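Local atomic coordinates of Alpha/beta fold hydrolase (Pseudomonas aeruginosa, PDB entry 6I8W), a protein that degrades membrane phospholipids as a membrane-bound phospholipase A of the alpha/beta hydrolase fold and has been identified as a bacterial virulence factor. Residues A158-A163 against H286-E291; L251-D256 against S277-E282. One frame throughout, in Å; residues are numbered along the deposited sequence.

Contact 1 (A158-A163 against H286-E291); sequences ALIDNA and HVPMVE. With MYR (myristic acid), chain C.
The His286 imidazole meets the carboxyl group of the myristic acid at its edge, O2 lying close to the ring plane and 4.0 Å from NE2, while Asp161 O approaches the same ring obliquely from the other segment, 3.6 Å from CE1. The loop holding it is probably the catalytic-histidine loop of the alpha/beta hydrolase fold. His286 is probably the histidine of a Ser-His-Asp triad, since NE2 is hydrogen-bonded to Ser137 OG and ND1 to Asp258 OD2. His286 CG lies anti to its own backbone N (chi1 -178°), which carries the ring out until His286 ND1 is 3.7 Å from Asp161 CB.

Asp161 follows strand 154-160 in a left-handed backbone conformation. Asp161 OD2 accepts a hydrogen bond from Gly255 N, while Asp161 OD1 packs against the Pro288 ring, 3.3 Å from Pro288 CD. Proline suits the first turn of helix 288-291, where no backbone N-H is needed. Beside it, Ile160 gives a purely apolar contact, CG2 to Pro288 CD at 3.9 Å, the two side chains sliding past each other in opposite directions. On the ligand side, Val287 CG1 touches myristic acid C3 at 3.7 Å. Asn136 ND2 joins the two segments, hydrogen-bonding to both Ile160 O and His286 O.

Contact 2 (L251-D256 against S277-E282); sequences LLLWGD and SVVIME
Leu253 and Val279 both set a branch trans to their backbone N, CG of the leucine at chi1 -174° and CG1 of the valine at 172°, and this makes the two side chains lie side by side and point the same way, with Leu253 CD1 3.9 Å from Val279 CG1. Leu251 reaches the valine's other methyl, CD1 to Val279 CG2 at 3.9 Å. Farther along, the flexible Met281 chain, bent near its end, brings SD to 4.1 Å from Leu253 CD2. The branched Leu251, Leu253 and Val279 and the unbranched Met281 suit this face of the sheet, where His299 and Thr296 of helix 293-308 pack against Val279 and Met281.

The two strands of a beta-alpha-beta unit, joined through helix 265-269, pair here in parallel, their axes 9° apart. Leu252 and Trp254 each use both N and O toward the second strand, as parallel pairing requires: Leu252 N binds Ser277 O and its O receives Val279 N at 2.8 Å, and Trp254 does likewise with Val279 O and Met281 N. A close CA-H...O contact, Leu253 CA to Val279 O at 3.1 Å, reinforces the pairing. On the opposite face, the Trp254 indole turns from the edge strand, and its NE1 donates to Leu261 O.

Just past the end of its strand, Asp256 N still bonds to Met281 O, at 2.9 Å, and Ile280 CG2 packs on Asp256 CB. Asp256 turns its carboxylate toward the following chain, where OD1 accepts from Cys284 N and OD2 from Asn283 N. Glu282 OE2 stands 4.7 Å from Asp256 OD2, so the two negative charges probably repel mildly; the backbone N-H donors would offset this and stabilise the aspartate as an anion, an acidic side chain that fastens the loop after strand 276-281.

In the fold
From the N-terminal helix 3-38 the chain passes through the first sheet strands to strand 154-160, whose end opens the long loop of contact 1. Helices 172-177, 191-199 and 208-234 follow before the chain rejoins the sheet at strand 250-255. Helix 265-269 then leads to strand 276-281, and contact 2 closes this short loop wholly within the longer one. Only a few residues later, 286-291 returns to 158-163 and contact 1 closes; the two loops nest without crossing. Strand 250-255 lies between the other two strands, and probable hydrogen bonds from Leu159 N to Leu251 O and from Asp161 N to Leu253 O tie the contacts together, linking the sheet's edge to the probable catalytic centre.

Contact 1 (A158-A163 against H286-E291)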
ATOM      1  N   ALA A 158     -11.282   6.029  -3.029  1.00 32.94           N
ATOM      2  CA  ALA A 158     -10.174   6.836  -3.511  1.00 30.56           C
ATOM      3  C   ALA A 158      -9.172   5.895  -4.152  1.00 33.89           C
ATOM      4  O   ALA A 158      -8.646   4.977  -3.507  1.00 29.28           O
ATOM      5  CB  ALA A 158      -9.523   7.653  -2.368  1.00 24.65           C
ATOM      6  N   LEU A 159      -8.930   6.127  -5.430  1.00 29.23           N
ATOM      7  CA  LEU A 159      -8.000   5.322  -6.198  1.00 31.75           C
ATOM      8  C   LEU A 159      -6.758   6.160  -6.376  1.00 31.27           C
ATOM      9  O   LEU A 159      -6.764   7.146  -7.100  1.00 30.10           O
ATOM     10  CB  LEU A 159      -8.611   4.910  -7.545  1.00 32.84           C
ATOM     11  CG  LEU A 159      -9.859   4.038  -7.413  1.00 36.84           C
ATOM     12  CD1 LEU A 159     -10.492   3.738  -8.787  1.00 35.21           C
ATOM     13  CD2 LEU A 159      -9.495   2.732  -6.689  1.00 31.31           C
ATOM     14  N   ILE A 160      -5.700   5.786  -5.672  1.00 28.68           N
ATOM     15  CA  ILE A 160      -4.481   6.567  -5.695  1.00 29.60           C
ATOM     16  C   ILE A 160      -3.465   5.849  -6.575  1.00 34.34           C
ATOM     17  O   ILE A 160      -2.824   4.895  -6.126  1.00 30.23           O
ATOM     18  CB  ILE A 160      -3.944   6.775  -4.257  1.00 30.98           C
ATOM     19  CG1 ILE A 160      -5.020   7.498  -3.417  1.00 29.23           C
ATOM     20  CG2 ILE A 160      -2.613   7.560  -4.268  1.00 29.20           C
ATOM     21  CD1 ILE A 160      -4.687   7.637  -1.932  1.00 33.10           C
ATOM     22  N   ASP A 161      -3.339   6.295  -7.824  1.00 29.77           N
ATOM     23  CA  ASP A 161      -2.455   5.624  -8.777  1.00 32.60           C
ATOM     24  C   ASP A 161      -2.742   4.120  -8.805  1.00 35.66           C
ATOM     25  O   ASP A 161      -1.839   3.310  -8.621  1.00 35.33           O
ATOM     26  CB  ASP A 161      -0.979   5.874  -8.415  1.00 29.13           C
ATOM     27  CG  ASP A 161      -0.641   7.360  -8.331  1.00 33.59           C
ATOM     28  OD1 ASP A 161      -1.172   8.032  -7.414  1.00 32.57           O
ATOM     29  OD2 ASP A 161       0.153   7.860  -9.166  1.00 32.48           O
ATOM     30  N   ASN A 162      -3.999   3.755  -9.019  1.00 34.63           N
ATOM     31  CA  ASN A 162      -4.410   2.351  -8.980  1.00 36.77           C
ATOM     32  C   ASN A 162      -4.008   1.575 -10.226  1.00 38.30           C
ATOM     33  O   ASN A 162      -3.949   2.143 -11.308  1.00 33.90           O
ATOM     34  CB  ASN A 162      -5.923   2.252  -8.820  1.00 32.01           C
ATOM     35  CG  ASN A 162      -6.663   2.867  -9.990  1.00 37.47           C
ATOM     36  OD1 ASN A 162      -6.685   4.088 -10.155  1.00 35.86           O
ATOM     37  ND2 ASN A 162      -7.286   2.029 -10.802  1.00 36.76           N
ATOM     38  N   ALA A 163      -3.771   0.277 -10.065  1.00 39.32           N
ATOM     39  CA  ALA A 163      -3.653  -0.632 -11.201  1.00 41.83           C
ATOM     40  C   ALA A 163      -5.046  -1.023 -11.676  1.00 42.34           C
ATOM     41  O   ALA A 163      -6.030  -0.751 -10.991  1.00 38.82           O
ATOM     42  CB  ALA A 163      -2.832  -1.881 -10.816  1.00 37.24           C
ATOM     43  N   HIS A 286       4.623   7.817  -8.102  1.00 35.89           N
ATOM     44  CA  HIS A 286       3.645   6.749  -7.949  1.00 31.74           C
ATOM     45  C   HIS A 286       2.980   6.640  -6.573  1.00 32.27           C
ATOM     46  O   HIS A 286       1.918   6.027  -6.438  1.00 30.12           O
ATOM     47  CB  HIS A 286       4.350   5.423  -8.270  1.00 32.59           C
ATOM     48  CG  HIS A 286       3.468   4.217  -8.200  1.00 32.92           C
ATOM     49  ND1 HIS A 286       2.289   4.114  -8.906  1.00 33.59           N
ATOM     50  CD2 HIS A 286       3.627   3.034  -7.557  1.00 34.49           C
ATOM     51  CE1 HIS A 286       1.736   2.936  -8.667  1.00 36.96           C
ATOM     52  NE2 HIS A 286       2.527   2.266  -7.846  1.00 34.58           N
ATOM     53  N   VAL A 287       3.607   7.193  -5.540  1.00 29.24           N
ATOM     54  CA  VAL A 287       3.033   7.046  -4.198  1.00 29.76           C
ATOM     55  C   VAL A 287       2.885   8.413  -3.514  1.00 30.44           C
ATOM     56  O   VAL A 287       3.588   8.727  -2.553  1.00 32.72           O
ATOM     57  CB  VAL A 287       3.873   6.057  -3.326  1.00 31.18           C
ATOM     58  CG1 VAL A 287       3.686   4.591  -3.823  1.00 32.16           C
ATOM     59  CG2 VAL A 287       5.352   6.411  -3.356  1.00 33.47           C
ATOM     60  N   PRO A 288       1.952   9.245  -4.021  1.00 31.65           N
ATOM     61  CA  PRO A 288       1.756  10.606  -3.497  1.00 31.95           C
ATOM     62  C   PRO A 288       1.556  10.630  -1.975  1.00 28.14           C
ATOM     63  O   PRO A 288       2.067  11.543  -1.300  1.00 30.20           O
ATOM     64  CB  PRO A 288       0.477  11.099  -4.213  1.00 32.89           C
ATOM     65  CG  PRO A 288       0.260  10.197  -5.349  1.00 36.96           C
ATOM     66  CD  PRO A 288       0.979   8.896  -5.075  1.00 33.27           C
ATOM     67  N   MET A 289       0.854   9.635  -1.441  1.00 28.38           N
ATOM     68  CA  MET A 289       0.569   9.601  -0.002  1.00 26.78           C
ATOM     69  C   MET A 289       1.841   9.374   0.817  1.00 27.33           C
ATOM     70  O   MET A 289       1.852   9.632   2.015  1.00 30.50           O
ATOM     71  CB  MET A 289      -0.468   8.527   0.335  1.00 25.57           C
ATOM     72  CG  MET A 289       0.096   7.119   0.408  1.00 27.16           C
ATOM     73  SD  MET A 289       0.355   6.416  -1.263  1.00 31.31           S
ATOM     74  CE  MET A 289       0.822   4.739  -0.817  1.00 32.48           C
ATOM     75  N   VAL A 290       2.912   8.900   0.174  1.00 28.76           N
ATOM     76  CA  VAL A 290       4.207   8.792   0.853  1.00 28.86           C
ATOM     77  C   VAL A 290       5.119   9.973   0.504  1.00 30.26           C
ATOM     78  O   VAL A 290       5.781  10.520   1.378  1.00 31.63           O
ATOM     79  CB  VAL A 290       4.926   7.472   0.501  1.00 34.30           C
ATOM     80  CG1 VAL A 290       6.286   7.383   1.212  1.00 30.97           C
ATOM     81  CG2 VAL A 290       4.044   6.273   0.848  1.00 30.86           C
ATOM     82  N   GLU A 291       5.157  10.354  -0.776  1.00 30.45           N
ATOM     83  CA  GLU A 291       6.045  11.420  -1.231  1.00 30.00           C
ATOM     84  C   GLU A 291       5.658  12.794  -0.658  1.00 28.67           C
ATOM     85  O   GLU A 291       6.506  13.561  -0.198  1.00 31.11           O
ATOM     86  CB  GLU A 291       6.067  11.488  -2.769  1.00 32.58           C
ATOM     87  CG  GLU A 291       7.067  12.542  -3.290  1.00 34.61           C
ATOM     88  CD  GLU A 291       7.415  12.420  -4.776  1.00 40.27           C
ATOM     89  OE1 GLU A 291       7.960  13.400  -5.323  1.00 35.63           O
ATOM     90  OE2 GLU A 291       7.191  11.349  -5.394  1.00 36.26           O
TER
HETATM   91  C1  MYR C 401       4.373   0.334  -4.453  1.00 81.92           C
HETATM   92  O1  MYR C 401       3.237   0.664  -4.041  1.00 77.46           O
HETATM   93  O2  MYR C 401       4.542  -0.288  -5.527  1.00 82.11           O
HETATM   94  C2  MYR C 401       5.594   0.778  -3.671  1.00 80.15           C
HETATM   95  C3  MYR C 401       5.165   1.541  -2.417  1.00 69.99           C
HETATM   96  C4  MYR C 401       6.335   2.290  -1.786  1.00 66.56           C
HETATM   97  C5  MYR C 401       7.371   1.344  -1.200  1.00 63.01           C
HETATM   98  C6  MYR C 401       8.381   2.133  -0.378  1.00 65.35           C
HETATM   99  C7  MYR C 401       8.356   1.730   1.093  1.00 67.06           C
HETATM  100  C8  MYR C 401       8.478   2.955   1.996  1.00 65.83           C
HETATM  101  C9  MYR C 401       9.373   2.694   3.207  1.00 64.54           C
HETATM  102  C10 MYR C 401       8.548   2.607   4.484  1.00 61.49           C
HETATM  103  C11 MYR C 401       9.419   2.673   5.734  1.00 58.99           C
HETATM  104  C12 MYR C 401       8.639   2.193   6.953  1.00 56.92           C
HETATM  105  C13 MYR C 401       9.128   2.882   8.217  1.00 55.81           C
HETATM  106  C14 MYR C 401       7.955   3.249   9.098  1.00 48.84           C

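Contact 2 (L251-D256 against S277-E282)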
ATOM      1  N   LEU A 251     -12.718   9.114  -6.036  1.00 30.25           N
ATOM      2  CA  LEU A 251     -11.623  10.035  -6.265  1.00 32.08           C
ATOM      3  C   LEU A 251     -10.540   9.336  -7.074  1.00 34.46           C
ATOM      4  O   LEU A 251     -10.086   8.253  -6.700  1.00 31.79           O
ATOM      5  CB  LEU A 251     -11.050  10.542  -4.940  1.00 28.26           C
ATOM      6  CG  LEU A 251      -9.783  11.403  -5.053  1.00 29.30           C
ATOM      7  CD1 LEU A 251     -10.052  12.685  -5.855  1.00 27.76           C
ATOM      8  CD2 LEU A 251      -9.243  11.751  -3.636  1.00 27.20           C
ATOM      9  N   LEU A 252     -10.149   9.951  -8.185  1.00 33.62           N
ATOM     10  CA  LEU A 252      -9.003   9.504  -8.974  1.00 32.79           C
ATOM     11  C   LEU A 252      -7.854  10.446  -8.676  1.00 34.88           C
ATOM     12  O   LEU A 252      -7.915  11.617  -9.049  1.00 34.91           O
ATOM     13  CB  LEU A 252      -9.331   9.512 -10.482  1.00 30.38           C
ATOM     14  CG  LEU A 252     -10.609   8.775 -10.859  1.00 32.65           C
ATOM     15  CD1 LEU A 252     -10.888   8.858 -12.363  1.00 34.02           C
ATOM     16  CD2 LEU A 252     -10.515   7.308 -10.387  1.00 34.22           C
ATOM     17  N   LEU A 253      -6.820   9.965  -7.990  1.00 30.48           N
ATOM     18  CA  LEU A 253      -5.699  10.844  -7.643  1.00 27.70           C
ATOM     19  C   LEU A 253      -4.391  10.260  -8.167  1.00 34.33           C
ATOM     20  O   LEU A 253      -4.101   9.079  -7.937  1.00 33.23           O
ATOM     21  CB  LEU A 253      -5.624  11.061  -6.120  1.00 30.34           C
ATOM     22  CG  LEU A 253      -4.586  12.067  -5.592  1.00 30.46           C
ATOM     23  CD1 LEU A 253      -5.051  12.780  -4.311  1.00 26.66           C
ATOM     24  CD2 LEU A 253      -3.222  11.372  -5.351  1.00 31.64           C
ATOM     25  N   TRP A 254      -3.599  11.093  -8.849  1.00 29.85           N
ATOM     26  CA  TRP A 254      -2.366  10.634  -9.492  1.00 36.27           C
ATOM     27  C   TRP A 254      -1.203  11.564  -9.210  1.00 40.07           C
ATOM     28  O   TRP A 254      -1.400  12.765  -9.025  1.00 35.38           O
ATOM     29  CB  TRP A 254      -2.549  10.530 -11.016  1.00 35.35           C
ATOM     30  CG  TRP A 254      -2.188   9.169 -11.574  1.00 39.12           C
ATOM     31  CD1 TRP A 254      -0.997   8.799 -12.145  1.00 36.11           C
ATOM     32  CD2 TRP A 254      -3.027   8.008 -11.611  1.00 36.02           C
ATOM     33  NE1 TRP A 254      -1.048   7.475 -12.528  1.00 36.87           N
ATOM     34  CE2 TRP A 254      -2.281   6.968 -12.207  1.00 37.47           C
ATOM     35  CE3 TRP A 254      -4.334   7.744 -11.188  1.00 32.87           C
ATOM     36  CZ2 TRP A 254      -2.801   5.689 -12.397  1.00 41.61           C
ATOM     37  CZ3 TRP A 254      -4.849   6.469 -11.373  1.00 36.32           C
ATOM     38  CH2 TRP A 254      -4.084   5.459 -11.973  1.00 36.72           C
ATOM     39  N   GLY A 255       0.003  11.002  -9.170  1.00 31.51           N
ATOM     40  CA  GLY A 255       1.215  11.791  -9.331  1.00 33.27           C
ATOM     41  C   GLY A 255       1.461  11.907 -10.823  1.00 40.98           C
ATOM     42  O   GLY A 255       1.490  10.890 -11.506  1.00 40.08           O
ATOM     43  N   ASP A 256       1.637  13.121 -11.341  1.00 33.88           N
ATOM     44  CA  ASP A 256       1.717  13.297 -12.790  1.00 37.92           C
ATOM     45  C   ASP A 256       2.893  12.532 -13.410  1.00 43.16           C
ATOM     46  O   ASP A 256       2.796  12.066 -14.545  1.00 41.00           O
ATOM     47  CB  ASP A 256       1.809  14.791 -13.162  1.00 38.35           C
ATOM     48  CG  ASP A 256       3.063  15.478 -12.605  1.00 44.16           C
ATOM     49  OD1 ASP A 256       3.718  14.920 -11.698  1.00 46.12           O
ATOM     50  OD2 ASP A 256       3.382  16.607 -13.054  1.00 46.30           O
ATOM     51  N   SER A 277     -14.228  12.201  -9.092  1.00 34.95           N
ATOM     52  CA  SER A 277     -13.480  13.421  -8.824  1.00 30.97           C
ATOM     53  C   SER A 277     -12.054  13.173  -9.290  1.00 35.07           C
ATOM     54  O   SER A 277     -11.603  12.027  -9.327  1.00 33.24           O
ATOM     55  CB  SER A 277     -13.485  13.800  -7.328  1.00 32.43           C
ATOM     56  OG  SER A 277     -14.789  14.062  -6.846  1.00 41.44           O
ATOM     57  N   VAL A 278     -11.326  14.235  -9.611  1.00 33.25           N
ATOM     58  CA  VAL A 278      -9.968  14.061 -10.108  1.00 35.69           C
ATOM     59  C   VAL A 278      -8.993  14.982  -9.383  1.00 36.04           C
ATOM     60  O   VAL A 278      -9.278  16.160  -9.179  1.00 32.02           O
ATOM     61  CB  VAL A 278      -9.881  14.337 -11.632  1.00 35.55           C
ATOM     62  CG1 VAL A 278      -8.434  14.277 -12.110  1.00 34.47           C
ATOM     63  CG2 VAL A 278     -10.755  13.359 -12.436  1.00 33.31           C
ATOM     64  N   VAL A 279      -7.855  14.428  -8.977  1.00 32.37           N
ATOM     65  CA  VAL A 279      -6.724  15.229  -8.531  1.00 30.90           C
ATOM     66  C   VAL A 279      -5.442  14.729  -9.204  1.00 30.76           C
ATOM     67  O   VAL A 279      -5.103  13.562  -9.093  1.00 32.65           O
ATOM     68  CB  VAL A 279      -6.546  15.193  -6.995  1.00 30.13           C
ATOM     69  CG1 VAL A 279      -5.239  15.871  -6.604  1.00 29.50           C
ATOM     70  CG2 VAL A 279      -7.758  15.865  -6.276  1.00 27.03           C
ATOM     71  N   ILE A 280      -4.738  15.611  -9.907  1.00 30.20           N
ATOM     72  CA  ILE A 280      -3.415  15.260 -10.413  1.00 35.29           C
ATOM     73  C   ILE A 280      -2.408  16.167  -9.742  1.00 38.32           C
ATOM     74  O   ILE A 280      -2.433  17.385  -9.932  1.00 35.42           O
ATOM     75  CB  ILE A 280      -3.306  15.396 -11.953  1.00 35.78           C
ATOM     76  CG1 ILE A 280      -4.375  14.544 -12.641  1.00 41.17           C
ATOM     77  CG2 ILE A 280      -1.905  14.977 -12.451  1.00 37.01           C
ATOM     78  CD1 ILE A 280      -4.405  14.699 -14.168  1.00 36.69           C
ATOM     79  N   MET A 281      -1.521  15.569  -8.956  1.00 34.06           N
ATOM     80  CA  MET A 281      -0.494  16.326  -8.255  1.00 35.91           C
ATOM     81  C   MET A 281       0.743  16.497  -9.124  1.00 35.78           C
ATOM     82  O   MET A 281       1.172  15.556  -9.789  1.00 33.89           O
ATOM     83  CB  MET A 281      -0.148  15.641  -6.929  1.00 30.96           C
ATOM     84  CG  MET A 281      -1.296  15.784  -5.911  1.00 30.26           C
ATOM     85  SD  MET A 281      -1.121  14.754  -4.437  1.00 31.55           S
ATOM     86  CE  MET A 281       0.452  15.323  -3.830  1.00 27.79           C
ATOM     87  N   GLU A 282       1.289  17.711  -9.137  1.00 33.16           N
ATOM     88  CA  GLU A 282       2.379  18.068 -10.041  1.00 36.15           C
ATOM     89  C   GLU A 282       3.747  17.643  -9.503  1.00 37.08           C
ATOM     90  O   GLU A 282       4.007  17.741  -8.303  1.00 39.39           O
ATOM     91  CB  GLU A 282       2.392  19.581 -10.292  1.00 35.82           C
ATOM     92  CG  GLU A 282       3.295  20.004 -11.451  1.00 42.85           C
ATOM     93  CD  GLU A 282       4.648  20.488 -10.972  1.00 48.32           C
ATOM     94  OE1 GLU A 282       4.770  20.816  -9.771  1.00 51.40           O
ATOM     95  OE2 GLU A 282       5.591  20.547 -11.788  1.00 45.49           O
TER